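Endoglucanase(Endo-1,4-beta-glucanase)protein (Pseudomonas stutzeri, PDB 6R2J) probably hydrolyses internal beta-1,4-glucosidic bonds of cellulose as a glycoside hydrolase family 5 endoglucanase, and binds cellobiose. Local coordinates at residues T34-P39 / F74-L79; R129-P134 / E165-T170; I141-H146 / L250-I255; L294-R299 / P305-M310. All coordinates share one frame; numbering follows the deposited sequence. Where two conformers were deposited one is given.

Following the chain from the N terminus, contact 1 comes first: it closes a loop of 34 residues by laying the loop after strand 14-18 against helix 74-89. Contact 2 then joins the C-terminal ends of helices 116-130 and 152-166. Contact 3 crosses it, because 141-146 lies within the loop that contact 2 closes while its partner, 250-255, comes much later; it brings together the C-terminal ends of two barrel strands beside the sugar site. Contact 4 follows in series, a short closure leading into helix 305-311. Contacts 1 and 2 touch where Ile77 meets Arg129 and Phe130. Contacts 3 and 4 meet through Ile255 and Gln306, while contacts 2 and 4 lie on opposite sides of the chain's centre.

Contact 1: residues T34-P39 / F74-L79; sequences THYFYP and FDQIRL
Tyr38 meets helix 74-89 in two ways: its ring face lies against Leu79 and its hydroxyl reaches Gln76. Leu79 CB sits over the ring centre, 3.7 Å from the Tyr38 centroid and only 14° off the ring normal, a CH-pi contact. The leucine branches spread over the same ring: Leu79 CD1 comes to 3.9 Å from Tyr38 CE1, and Leu79 CD2 to 4.0 Å from Tyr38 CG. At the ring edge, near its plane, lies the amide oxygen of Gln76, which takes a hydrogen bond from the tyrosine (Tyr38 OH to Gln76 OE1, 2.8 Å). This donor stands well above the amide plane, 55° out of it.

A chi1 of -169° sends Gln76 CG away from its own N, and the chain then bends at chi2, so that the amide reaches both tyrosines of the loop. Its other end donates to the second one: Gln76 NE2 lies 3.0 Å from Tyr36 OH, which is almost in the amide plane although the bond is bent at the hydrogen. One buried amide is thus gripped at both ends, as acceptor for Tyr38 and donor to Tyr36, and the two bonds would hold the amide against turning.

The beta-alpha loop that follows strand 14-18 of the TIM barrel rests here on the first turns of the outer helix 74-89. Tyr38 also meets the ring of Phe57 on strand 54-59 and touches Leu80, the residue after Leu79, and Thr83, one turn on, while Arg63 of helix 61-64 packs on both Tyr36 and Gln76.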
# COMPACT_ATOMS: atom_id res chain seq x y z
N THR A 34 -7.33 20.34 -7.21
CA THR A 34 -7.67 21.22 -6.10
C THR A 34 -7.63 20.43 -4.80
O THR A 34 -6.85 20.77 -3.91
CB THR A 34 -9.08 21.78 -6.31
OG1 THR A 34 -9.14 22.46 -7.56
CG2 THR A 34 -9.44 22.71 -5.19
N HIS A 35 -8.44 19.39 -4.69
CA HIS A 35 -8.59 18.58 -3.50
C HIS A 35 -7.71 17.35 -3.52
O HIS A 35 -7.26 16.91 -2.46
CB HIS A 35 -10.05 18.17 -3.35
CG HIS A 35 -10.99 19.33 -3.43
ND1 HIS A 35 -11.85 19.51 -4.49
CD2 HIS A 35 -11.20 20.37 -2.59
CE1 HIS A 35 -12.54 20.62 -4.31
NE2 HIS A 35 -12.15 21.17 -3.17
N TYR A 36 -7.45 16.81 -4.70
CA TYR A 36 -6.58 15.67 -4.87
C TYR A 36 -5.81 15.88 -6.16
O TYR A 36 -6.07 16.81 -6.92
CB TYR A 36 -7.36 14.35 -4.86
CG TYR A 36 -8.31 14.17 -6.04
CD1 TYR A 36 -7.85 13.65 -7.25
CD2 TYR A 36 -9.66 14.54 -5.96
CE1 TYR A 36 -8.69 13.48 -8.30
CE2 TYR A 36 -10.49 14.37 -7.02
CZ TYR A 36 -10.01 13.84 -8.20
OH TYR A 36 -10.85 13.65 -9.28
N PHE A 37 -4.82 15.04 -6.37
CA PHE A 37 -3.83 15.24 -7.41
C PHE A 37 -3.36 13.87 -7.88
O PHE A 37 -3.27 12.92 -7.11
CB PHE A 37 -2.57 16.00 -6.92
CG PHE A 37 -2.88 17.12 -6.01
CD1 PHE A 37 -3.49 18.25 -6.50
CD2 PHE A 37 -2.63 17.04 -4.65
CE1 PHE A 37 -3.82 19.29 -5.67
CE2 PHE A 37 -2.98 18.06 -3.82
CZ PHE A 37 -3.55 19.19 -4.33
N TYR A 38 -3.03 13.80 -9.11
CA TYR A 38 -2.39 12.68 -9.77
C TYR A 38 -0.96 13.03 -10.19
O TYR A 38 -0.64 14.17 -10.53
CB TYR A 38 -3.24 12.28 -10.99
CG TYR A 38 -4.30 11.26 -10.62
CD1 TYR A 38 -5.45 11.63 -9.95
CD2 TYR A 38 -4.14 9.92 -10.91
CE1 TYR A 38 -6.41 10.70 -9.61
CE2 TYR A 38 -5.09 8.96 -10.57
CZ TYR A 38 -6.23 9.35 -9.93
OH TYR A 38 -7.17 8.39 -9.59
N PRO A 39 -0.06 12.06 -10.11
CA PRO A 39 1.33 12.32 -10.44
C PRO A 39 1.53 12.47 -11.94
O PRO A 39 0.67 12.11 -12.76
CB PRO A 39 2.06 11.09 -9.88
CG PRO A 39 1.02 9.98 -9.92
CD PRO A 39 -0.29 10.66 -9.66
N PHE A 74 -15.49 7.77 -15.83
CA PHE A 74 -14.57 7.62 -16.96
C PHE A 74 -13.27 8.39 -16.75
O PHE A 74 -12.18 7.86 -16.97
CB PHE A 74 -15.31 8.13 -18.20
CG PHE A 74 -14.56 7.98 -19.49
CD1 PHE A 74 -14.56 6.77 -20.18
CD2 PHE A 74 -13.86 9.06 -20.03
CE1 PHE A 74 -13.87 6.63 -21.37
CE2 PHE A 74 -13.15 8.93 -21.21
CZ PHE A 74 -13.18 7.72 -21.90
N ASP A 75 -13.35 9.64 -16.32
CA ASP A 75 -12.13 10.43 -16.16
C ASP A 75 -11.23 9.88 -15.05
O ASP A 75 -10.02 9.99 -15.13
CB ASP A 75 -12.46 11.90 -15.86
CG ASP A 75 -12.97 12.67 -17.07
OD1 ASP A 75 -12.59 12.33 -18.21
OD2 ASP A 75 -13.75 13.63 -16.87
N GLN A 76 -11.82 9.37 -13.96
CA GLN A 76 -11.00 8.83 -12.88
C GLN A 76 -10.30 7.56 -13.34
O GLN A 76 -9.10 7.38 -13.09
CB GLN A 76 -11.88 8.61 -11.64
CG GLN A 76 -11.10 8.29 -10.35
CD GLN A 76 -10.49 9.50 -9.62
OE1 GLN A 76 -9.63 9.33 -8.76
NE2 GLN A 76 -10.94 10.72 -9.98
N ILE A 77 -11.02 6.72 -14.08
CA ILE A 77 -10.39 5.53 -14.66
C ILE A 77 -9.24 5.94 -15.59
O ILE A 77 -8.14 5.37 -15.54
CB ILE A 77 -11.43 4.65 -15.39
CG1 ILE A 77 -12.56 4.20 -14.47
CG2 ILE A 77 -10.76 3.42 -16.02
CD1 ILE A 77 -12.14 3.26 -13.37
N ARG A 78 -9.49 6.91 -16.47
CA ARG A 78 -8.47 7.46 -17.36
C ARG A 78 -7.27 7.96 -16.56
O ARG A 78 -6.11 7.74 -16.94
CB ARG A 78 -9.13 8.55 -18.24
CG ARG A 78 -8.26 9.29 -19.27
CD ARG A 78 -8.89 10.66 -19.77
NE ARG A 78 -9.45 11.46 -18.67
CZ ARG A 78 -8.74 12.09 -17.73
NH1 ARG A 78 -7.41 12.05 -17.75
NH2 ARG A 78 -9.38 12.77 -16.77
N LEU A 79 -7.52 8.57 -15.40
CA LEU A 79 -6.41 9.07 -14.58
C LEU A 79 -5.61 7.92 -13.98
O LEU A 79 -4.38 7.99 -13.90
CB LEU A 79 -6.98 9.96 -13.48
CG LEU A 79 -7.39 11.38 -13.87
CD1 LEU A 79 -8.30 11.96 -12.81
CD2 LEU A 79 -6.11 12.21 -14.07

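Contact 2: residues R129-P134 / E165-T170; sequences RFKGHP and EVDDQT
Lys131 reaches Val166 and Asp167 by van der Waals contact alone; no hydrogen bond or salt bridge spans the two segments. The lysine, its CG trans to N (chi1 175°), runs extended as far as CE and turns at its last bond, and its aliphatic part lies on a main-chain oxygen, Lys131 CE being 3.3 Å from Val166 O. Nearer the backbone, Lys131 CA is 3.8 Å from Asp167 OD2.

Electrostatically the pair is loose. Lys131 NZ stays 7.0 Å from Asp167 OD2, so any attraction between these opposite charges would probably act only at a distance. The two segments are the exits of neighbouring outer helices of the TIM barrel, 116-130 and 152-166, where the chain turns back toward strands 136-140 and 171-175.

Hydrogen bonds shape each exit separately. Phe130 to His133 form a type II beta turn, closed by the backbone bond from His133 N to Phe130 O. On the other side Asp167 OD1 accepts two backbone bonds, from Gln169 N at 2.7 Å, an Asx turn, and from Thr170 N at 2.8 Å. The Asp167 and Thr170 carbonyls are both bound by Arg164 NH1.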
# COMPACT_ATOMS: atom_id res chain seq x y z
N ARG A 129 -11.34 -3.09 -16.13
CA ARG A 129 -10.70 -1.95 -16.77
C ARG A 129 -9.17 -2.11 -16.87
O ARG A 129 -8.56 -1.63 -17.84
CB ARG A 129 -11.02 -0.67 -16.00
CG ARG A 129 -12.49 -0.30 -15.81
CD ARG A 129 -13.17 0.06 -17.14
NE ARG A 129 -14.59 0.32 -16.89
CZ ARG A 129 -15.17 1.50 -17.02
NH1 ARG A 129 -14.46 2.55 -17.44
NH2 ARG A 129 -16.46 1.66 -16.74
N PHE A 130 -8.52 -2.73 -15.87
CA PHE A 130 -7.06 -2.74 -15.78
C PHE A 130 -6.40 -4.10 -16.00
O PHE A 130 -5.17 -4.17 -16.10
CB PHE A 130 -6.59 -2.15 -14.45
CG PHE A 130 -7.17 -0.80 -14.15
CD1 PHE A 130 -6.92 0.26 -14.97
CD2 PHE A 130 -7.96 -0.60 -13.04
CE1 PHE A 130 -7.46 1.53 -14.67
CE2 PHE A 130 -8.51 0.64 -12.75
CZ PHE A 130 -8.25 1.71 -13.56
N LYS A 131 -7.18 -5.16 -16.14
CA LYS A 131 -6.69 -6.49 -16.49
C LYS A 131 -5.64 -6.44 -17.60
O LYS A 131 -5.90 -5.96 -18.71
CB LYS A 131 -7.89 -7.34 -16.94
CG LYS A 131 -7.60 -8.76 -17.46
CD LYS A 131 -8.88 -9.44 -18.00
CE LYS A 131 -8.62 -10.89 -18.52
NZ LYS A 131 -8.42 -10.97 -20.03
N GLY A 132 -4.46 -6.96 -17.29
CA GLY A 132 -3.42 -7.12 -18.29
C GLY A 132 -2.50 -5.94 -18.48
O GLY A 132 -1.61 -6.00 -19.34
N HIS A 133 -2.68 -4.88 -17.71
CA HIS A 133 -1.89 -3.69 -17.92
C HIS A 133 -0.45 -3.95 -17.48
O HIS A 133 -0.24 -4.49 -16.39
CB HIS A 133 -2.45 -2.49 -17.16
CG HIS A 133 -1.84 -1.20 -17.60
ND1 HIS A 133 -0.50 -0.93 -17.47
CD2 HIS A 133 -2.37 -0.15 -18.27
CE1 HIS A 133 -0.23 0.23 -18.02
NE2 HIS A 133 -1.35 0.73 -18.51
N PRO A 134 0.55 -3.58 -18.28
CA PRO A 134 1.94 -3.93 -17.90
C PRO A 134 2.41 -3.29 -16.60
O PRO A 134 3.21 -3.89 -15.87
CB PRO A 134 2.78 -3.53 -19.13
CG PRO A 134 1.89 -2.59 -19.95
CD PRO A 134 0.45 -3.00 -19.64
N GLU A 165 -13.06 -13.75 -10.94
CA GLU A 165 -13.99 -14.07 -12.01
C GLU A 165 -13.55 -13.45 -13.33
O GLU A 165 -13.92 -13.94 -14.41
CB GLU A 165 -15.38 -13.50 -11.69
CG GLU A 165 -16.13 -14.12 -10.51
CD GLU A 165 -17.43 -13.31 -10.20
OE1 GLU A 165 -18.04 -12.80 -11.15
OE2 GLU A 165 -17.83 -13.17 -9.01
N VAL A 166 -12.78 -12.37 -13.27
CA VAL A 166 -12.32 -11.68 -14.46
C VAL A 166 -10.81 -11.70 -14.62
O VAL A 166 -10.33 -11.55 -15.76
CB VAL A 166 -12.85 -10.23 -14.55
CG1 VAL A 166 -14.38 -10.20 -14.53
CG2 VAL A 166 -12.26 -9.38 -13.46
N ASP A 167 -10.03 -11.87 -13.55
CA ASP A 167 -8.56 -11.79 -13.61
C ASP A 167 -7.97 -12.78 -12.62
O ASP A 167 -8.07 -12.60 -11.39
CB ASP A 167 -8.07 -10.35 -13.37
CG ASP A 167 -6.54 -10.18 -13.50
OD1 ASP A 167 -5.80 -11.16 -13.33
OD2 ASP A 167 -6.06 -9.05 -13.77
N ASP A 168 -7.35 -13.85 -13.15
CA ASP A 168 -6.64 -14.82 -12.32
C ASP A 168 -5.12 -14.65 -12.32
O ASP A 168 -4.36 -15.52 -11.82
CB ASP A 168 -7.02 -16.20 -12.78
CG ASP A 168 -6.50 -16.48 -14.19
OD1 ASP A 168 -5.99 -15.51 -14.82
OD2 ASP A 168 -6.55 -17.64 -14.66
N GLN A 169 -4.65 -13.50 -12.77
CA GLN A 169 -3.24 -13.25 -12.92
C GLN A 169 -2.72 -12.15 -12.02
O GLN A 169 -1.59 -12.25 -11.56
CB GLN A 169 -2.84 -12.94 -14.38
CG GLN A 169 -3.16 -14.00 -15.38
CD GLN A 169 -2.29 -15.20 -15.23
OE1 GLN A 169 -1.10 -15.07 -15.19
NE2 GLN A 169 -2.89 -16.37 -15.11
N THR A 170 -3.51 -11.12 -11.76
CA THR A 170 -3.05 -10.03 -10.92
C THR A 170 -2.95 -10.47 -9.46
O THR A 170 -3.81 -11.21 -8.95
CB THR A 170 -4.01 -8.84 -11.07
OG1 THR A 170 -3.48 -7.68 -10.44
CG2 THR A 170 -5.35 -9.15 -10.47

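Contact 3: residues I141-H146 / L250-I255; sequences IMNEPH and LGEYGI. With BGC (beta-D-glucopyranose), chain E; TRS (2-amino-2-hydroxymethyl-propane-1,3-diol), chain G.
The amide of Asn143 and the carboxylate of Glu252 are turned nearly parallel, their planes 17° apart, although the two side chains cross at about a right angle. Asn143 OD1 and Glu252 OE2 approach to 3.3 Å, but both are acceptors and make no bond with each other. Arg56 serves both groups, NH2 bonding Asn143 OD1 and NH1 forming a salt bridge with Glu252 OE2. Glu144 brings a second carboxylate close, its OE2 being 3.6 Å from Glu252 OE1, two like charges near each other.

A Tris molecule, probably from the crystallisation liquor, bridges the two acids. Its amine nitrogen donates to both, at 2.7 Å to Glu144 OE2 and 2.8 Å to Glu252 OE1. Its hydroxyl O1 donates to Glu252 OE2 at 2.6 Å and accepts from Asn143 ND2 at 3.0 Å. Glu144 arrives extended, CG anti to its carbonyl carbon (chi1 -64°), and its OE2 is also bonded by His206 ND1. With an alanine at Glu144, His206 ND1 would probably lose this acceptor, and the amine would be left with Glu252 as its sole carboxylate. A glucose unit of the bound cellobiose lies against Glu144, a residue of the glycan pocket.

The Asn-Glu-Pro sequence and a second glutamate, in this placement, are consistent with the acid/base and nucleophile of family 5 retaining glycosidases. They stand at the C-terminal ends of strands 136-140 and 248-252 of the (beta/alpha)8 barrel, with strands 171-175 and 201-206 between them in the sheet.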
# COMPACT_ATOMS: atom_id res chain seq x y z
N ILE A 141 -7.04 -4.21 -2.18
CA ILE A 141 -8.48 -4.00 -2.25
C ILE A 141 -9.03 -3.13 -1.12
O ILE A 141 -10.13 -2.59 -1.25
CB ILE A 141 -9.22 -5.36 -2.32
CG1 ILE A 141 -8.96 -6.23 -1.10
CG2 ILE A 141 -8.79 -6.15 -3.55
CD1 ILE A 141 -9.87 -7.44 -0.99
N MET A 142 -8.30 -2.94 -0.03
CA MET A 142 -8.77 -2.00 0.99
C MET A 142 -7.62 -1.57 1.88
O MET A 142 -6.94 -2.42 2.45
CB MET A 142 -9.86 -2.63 1.87
CG MET A 142 -10.50 -1.71 2.90
SD MET A 142 -11.21 -0.26 2.12
CE MET A 142 -12.28 -0.98 0.88
N ASN A 143 -7.48 -0.27 2.09
CA ASN A 143 -6.56 0.30 3.05
C ASN A 143 -7.16 0.36 4.47
O ASN A 143 -8.27 0.87 4.69
CB ASN A 143 -6.14 1.71 2.58
CG ASN A 143 -5.19 2.42 3.55
OD1 ASN A 143 -4.02 2.08 3.61
ND2 ASN A 143 -5.69 3.41 4.31
N GLU A 144 -6.40 -0.17 5.42
CA GLU A 144 -6.63 0.03 6.85
C GLU A 144 -8.09 -0.12 7.32
O GLU A 144 -8.66 0.80 7.90
CB GLU A 144 -6.02 1.34 7.33
CG GLU A 144 -4.48 1.33 7.20
CD GLU A 144 -3.77 2.57 7.77
OE1 GLU A 144 -4.44 3.51 8.27
OE2 GLU A 144 -2.51 2.60 7.68
N PRO A 145 -8.67 -1.30 7.14
CA PRO A 145 -9.95 -1.58 7.82
C PRO A 145 -9.84 -1.32 9.31
O PRO A 145 -8.86 -1.69 9.95
CB PRO A 145 -10.21 -3.06 7.54
CG PRO A 145 -9.08 -3.55 6.73
CD PRO A 145 -8.15 -2.43 6.35
N HIS A 146 -10.87 -0.71 9.87
CA HIS A 146 -10.89 -0.54 11.31
C HIS A 146 -12.32 -0.42 11.77
O HIS A 146 -13.18 0.08 11.03
CB HIS A 146 -10.12 0.71 11.74
CG HIS A 146 -10.74 1.99 11.28
ND1 HIS A 146 -11.50 2.80 12.09
CD2 HIS A 146 -10.69 2.62 10.08
CE1 HIS A 146 -11.88 3.88 11.42
NE2 HIS A 146 -11.40 3.79 10.20
N LEU A 250 4.88 -4.88 3.67
CA LEU A 250 4.72 -3.77 4.60
C LEU A 250 4.36 -2.51 3.82
O LEU A 250 5.23 -1.71 3.43
CB LEU A 250 5.98 -3.58 5.43
CG LEU A 250 5.71 -2.77 6.69
CD1 LEU A 250 4.93 -3.57 7.79
CD2 LEU A 250 7.03 -2.22 7.21
N GLY A 251 3.06 -2.32 3.59
CA GLY A 251 2.57 -1.33 2.64
C GLY A 251 2.73 0.11 3.04
O GLY A 251 2.57 1.01 2.20
N GLU A 252 2.96 0.37 4.31
CA GLU A 252 3.27 1.72 4.73
C GLU A 252 4.16 1.72 5.96
O GLU A 252 4.02 0.88 6.84
CB GLU A 252 2.06 2.50 5.18
CG GLU A 252 1.07 2.82 4.10
CD GLU A 252 -0.09 3.62 4.62
OE1 GLU A 252 0.06 4.21 5.73
OE2 GLU A 252 -1.13 3.63 3.93
N TYR A 253 5.02 2.73 6.02
CA TYR A 253 5.98 2.99 7.08
C TYR A 253 6.59 4.32 6.63
O TYR A 253 6.70 4.56 5.42
CB TYR A 253 7.03 1.89 7.19
CG TYR A 253 8.14 2.00 6.19
CD1 TYR A 253 8.00 1.44 4.92
CD2 TYR A 253 9.33 2.64 6.52
CE1 TYR A 253 8.98 1.51 4.03
CE2 TYR A 253 10.33 2.73 5.60
CZ TYR A 253 10.16 2.19 4.36
OH TYR A 253 11.20 2.30 3.45
N GLY A 254 6.98 5.19 7.56
CA GLY A 254 7.57 6.47 7.20
C GLY A 254 8.10 7.14 8.45
O GLY A 254 7.75 6.75 9.56
N ILE A 255 8.96 8.13 8.24
CA ILE A 255 9.58 8.81 9.37
C ILE A 255 9.66 10.29 9.09
O ILE A 255 9.80 10.74 7.94
CB ILE A 255 11.01 8.28 9.69
CG1 ILE A 255 11.97 8.50 8.53
CG2 ILE A 255 11.02 6.82 10.08
CD1 ILE A 255 13.42 8.04 8.79
C2 BGC E . -2.38 1.48 13.59
C3 BGC E . -1.87 0.54 12.55
C4 BGC E . -1.72 1.40 11.34
C5 BGC E . -1.35 2.83 11.55
C6 BGC E . -1.22 3.36 10.15
C1 BGC E . -2.13 3.00 13.68
O2 BGC E . -2.26 0.73 14.87
O3 BGC E . -2.76 -0.55 12.29
O4 BGC E . -0.86 0.55 10.61
O5 BGC E . -2.47 3.48 12.32
O6 BGC E . -1.33 4.81 10.23
C TRS G . -2.17 6.43 6.48
C1 TRS G . -2.73 5.93 5.14
C2 TRS G . -0.81 7.12 6.31
C3 TRS G . -3.19 7.39 7.15
N TRS G . -1.94 5.23 7.32
O1 TRS G . -3.13 4.59 5.26
O2 TRS G . -0.18 7.35 7.57
O3 TRS G . -4.45 6.76 7.26

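Contact 4: residues L294-R299 / P305-M310; sequences LAIEPR and PQMELM
Ile296 reaches helix 305-311 because its CG1 stands anti to the backbone N (chi1 -161°) and the chain continues straight to CD1. Gln306 instead bends at chi2 (94°), which turns its amide back toward the loop. The isoleucine branch ends among two methionines, CD1 lying 3.8 Å from Met307 CE and 3.6 Å from Met310 SD, and crosses both at about a right angle. Its CG1 also rests 3.6 Å from Met307 N, so the branch touches the helix backbone as well. Were Ile296 an alanine, Met307 CE and Met310 SD would probably lose the carbon they close on, leaving a gap beside the first turn of the helix.

Gln306 CB packs on the same branch, 4.0 Å from Ile296 CG1. Its amide makes no hydrogen bond to the loop residues Leu294 and Ala295 that it passes; the stronger partner of Gln306 NE2 is the carbonyl of Ile255, and the Leu294 oxygen is bonded by Tyr282 OH instead. Met307 also touches Tyr46 and Tyr47 of helix 41-49, and Met266 of helix 260-276 touches Met310. In TIM-barrel terms, this is the connection from the last barrel strand, 280-285, folding onto the helix that follows it.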
# COMPACT_ATOMS: atom_id res chain seq x y z
N LEU A 294 7.28 13.73 6.80
CA LEU A 294 7.56 12.36 6.38
C LEU A 294 7.75 12.24 4.86
O LEU A 294 8.14 11.17 4.38
CB LEU A 294 6.41 11.42 6.78
CG LEU A 294 6.20 10.82 8.17
CD1 LEU A 294 5.85 11.97 9.07
CD2 LEU A 294 5.09 9.76 8.12
N ALA A 295 7.48 13.30 4.10
CA ALA A 295 7.50 13.19 2.65
C ALA A 295 8.90 12.86 2.13
O ALA A 295 9.89 13.46 2.57
CB ALA A 295 7.00 14.51 2.03
N ILE A 296 8.98 11.92 1.19
CA ILE A 296 10.23 11.60 0.51
C ILE A 296 10.36 12.27 -0.86
O ILE A 296 11.37 12.05 -1.55
CB ILE A 296 10.36 10.06 0.43
CG1 ILE A 296 11.79 9.59 0.16
CG2 ILE A 296 9.46 9.53 -0.65
CD1 ILE A 296 11.97 8.06 0.19
N GLU A 297 9.40 13.11 -1.24
CA GLU A 297 9.48 13.83 -2.50
C GLU A 297 10.58 14.87 -2.44
O GLU A 297 10.63 15.66 -1.47
CB GLU A 297 8.13 14.48 -2.76
CG GLU A 297 7.99 15.16 -4.10
CD GLU A 297 8.08 14.21 -5.24
OE1 GLU A 297 7.77 13.03 -5.05
OE2 GLU A 297 8.46 14.65 -6.34
N PRO A 298 11.51 14.90 -3.42
CA PRO A 298 12.59 15.90 -3.39
C PRO A 298 12.10 17.34 -3.55
O PRO A 298 11.01 17.64 -4.04
CB PRO A 298 13.48 15.50 -4.56
CG PRO A 298 12.58 14.72 -5.47
CD PRO A 298 11.70 13.96 -4.54
N ARG A 299 12.96 18.23 -3.08
CA ARG A 299 12.66 19.65 -2.98
C ARG A 299 13.87 20.36 -3.53
O ARG A 299 14.97 20.16 -3.02
CB ARG A 299 12.53 20.09 -1.52
CG ARG A 299 11.52 19.34 -0.73
CD ARG A 299 11.58 19.69 0.74
NE ARG A 299 10.64 18.84 1.45
CZ ARG A 299 10.29 18.98 2.73
NH1 ARG A 299 10.83 19.96 3.45
NH2 ARG A 299 9.41 18.12 3.27
N PRO A 305 16.25 13.10 3.13
CA PRO A 305 17.06 12.19 3.96
C PRO A 305 16.55 10.76 3.93
O PRO A 305 17.32 9.82 4.11
CB PRO A 305 16.97 12.79 5.37
CG PRO A 305 16.29 14.13 5.25
CD PRO A 305 15.58 14.16 3.91
N GLN A 306 15.24 10.58 3.77
CA GLN A 306 14.67 9.25 3.75
C GLN A 306 15.00 8.52 2.47
O GLN A 306 15.13 7.28 2.48
CB GLN A 306 13.15 9.31 3.93
CG GLN A 306 12.69 10.04 5.20
CD GLN A 306 12.40 11.52 4.96
OE1 GLN A 306 12.98 12.13 4.07
NE2 GLN A 306 11.49 12.09 5.75
N MET A 307 15.12 9.23 1.34
CA MET A 307 15.60 8.58 0.13
C MET A 307 17.05 8.12 0.31
O MET A 307 17.39 6.98 -0.01
CB MET A 307 15.45 9.55 -1.06
CG MET A 307 15.80 9.00 -2.44
SD MET A 307 15.03 7.45 -2.88
CE MET A 307 13.39 8.01 -3.36
N GLU A 308 17.90 8.98 0.86
CA GLU A 308 19.28 8.59 1.10
C GLU A 308 19.37 7.40 2.05
O GLU A 308 20.24 6.54 1.88
CB GLU A 308 20.05 9.81 1.62
CG GLU A 308 20.06 10.98 0.62
CD GLU A 308 20.96 12.12 1.07
OE1 GLU A 308 21.12 12.29 2.30
OE2 GLU A 308 21.50 12.83 0.19
N LEU A 309 18.47 7.31 3.03
CA LEU A 309 18.51 6.16 3.93
C LEU A 309 18.03 4.89 3.23
O LEU A 309 18.51 3.79 3.56
CB LEU A 309 17.70 6.44 5.19
CG LEU A 309 17.81 5.32 6.21
CD1 LEU A 309 18.39 5.70 7.55
CD2 LEU A 309 16.40 4.75 6.41
N MET A 310 17.09 5.02 2.29
CA MET A 310 16.56 3.85 1.60
C MET A 310 17.63 3.19 0.74
O MET A 310 17.64 1.97 0.59
CB MET A 310 15.39 4.27 0.71
CG MET A 310 14.03 4.44 1.40
SD MET A 310 12.71 4.56 0.09
CE MET A 310 13.04 3.07 -0.82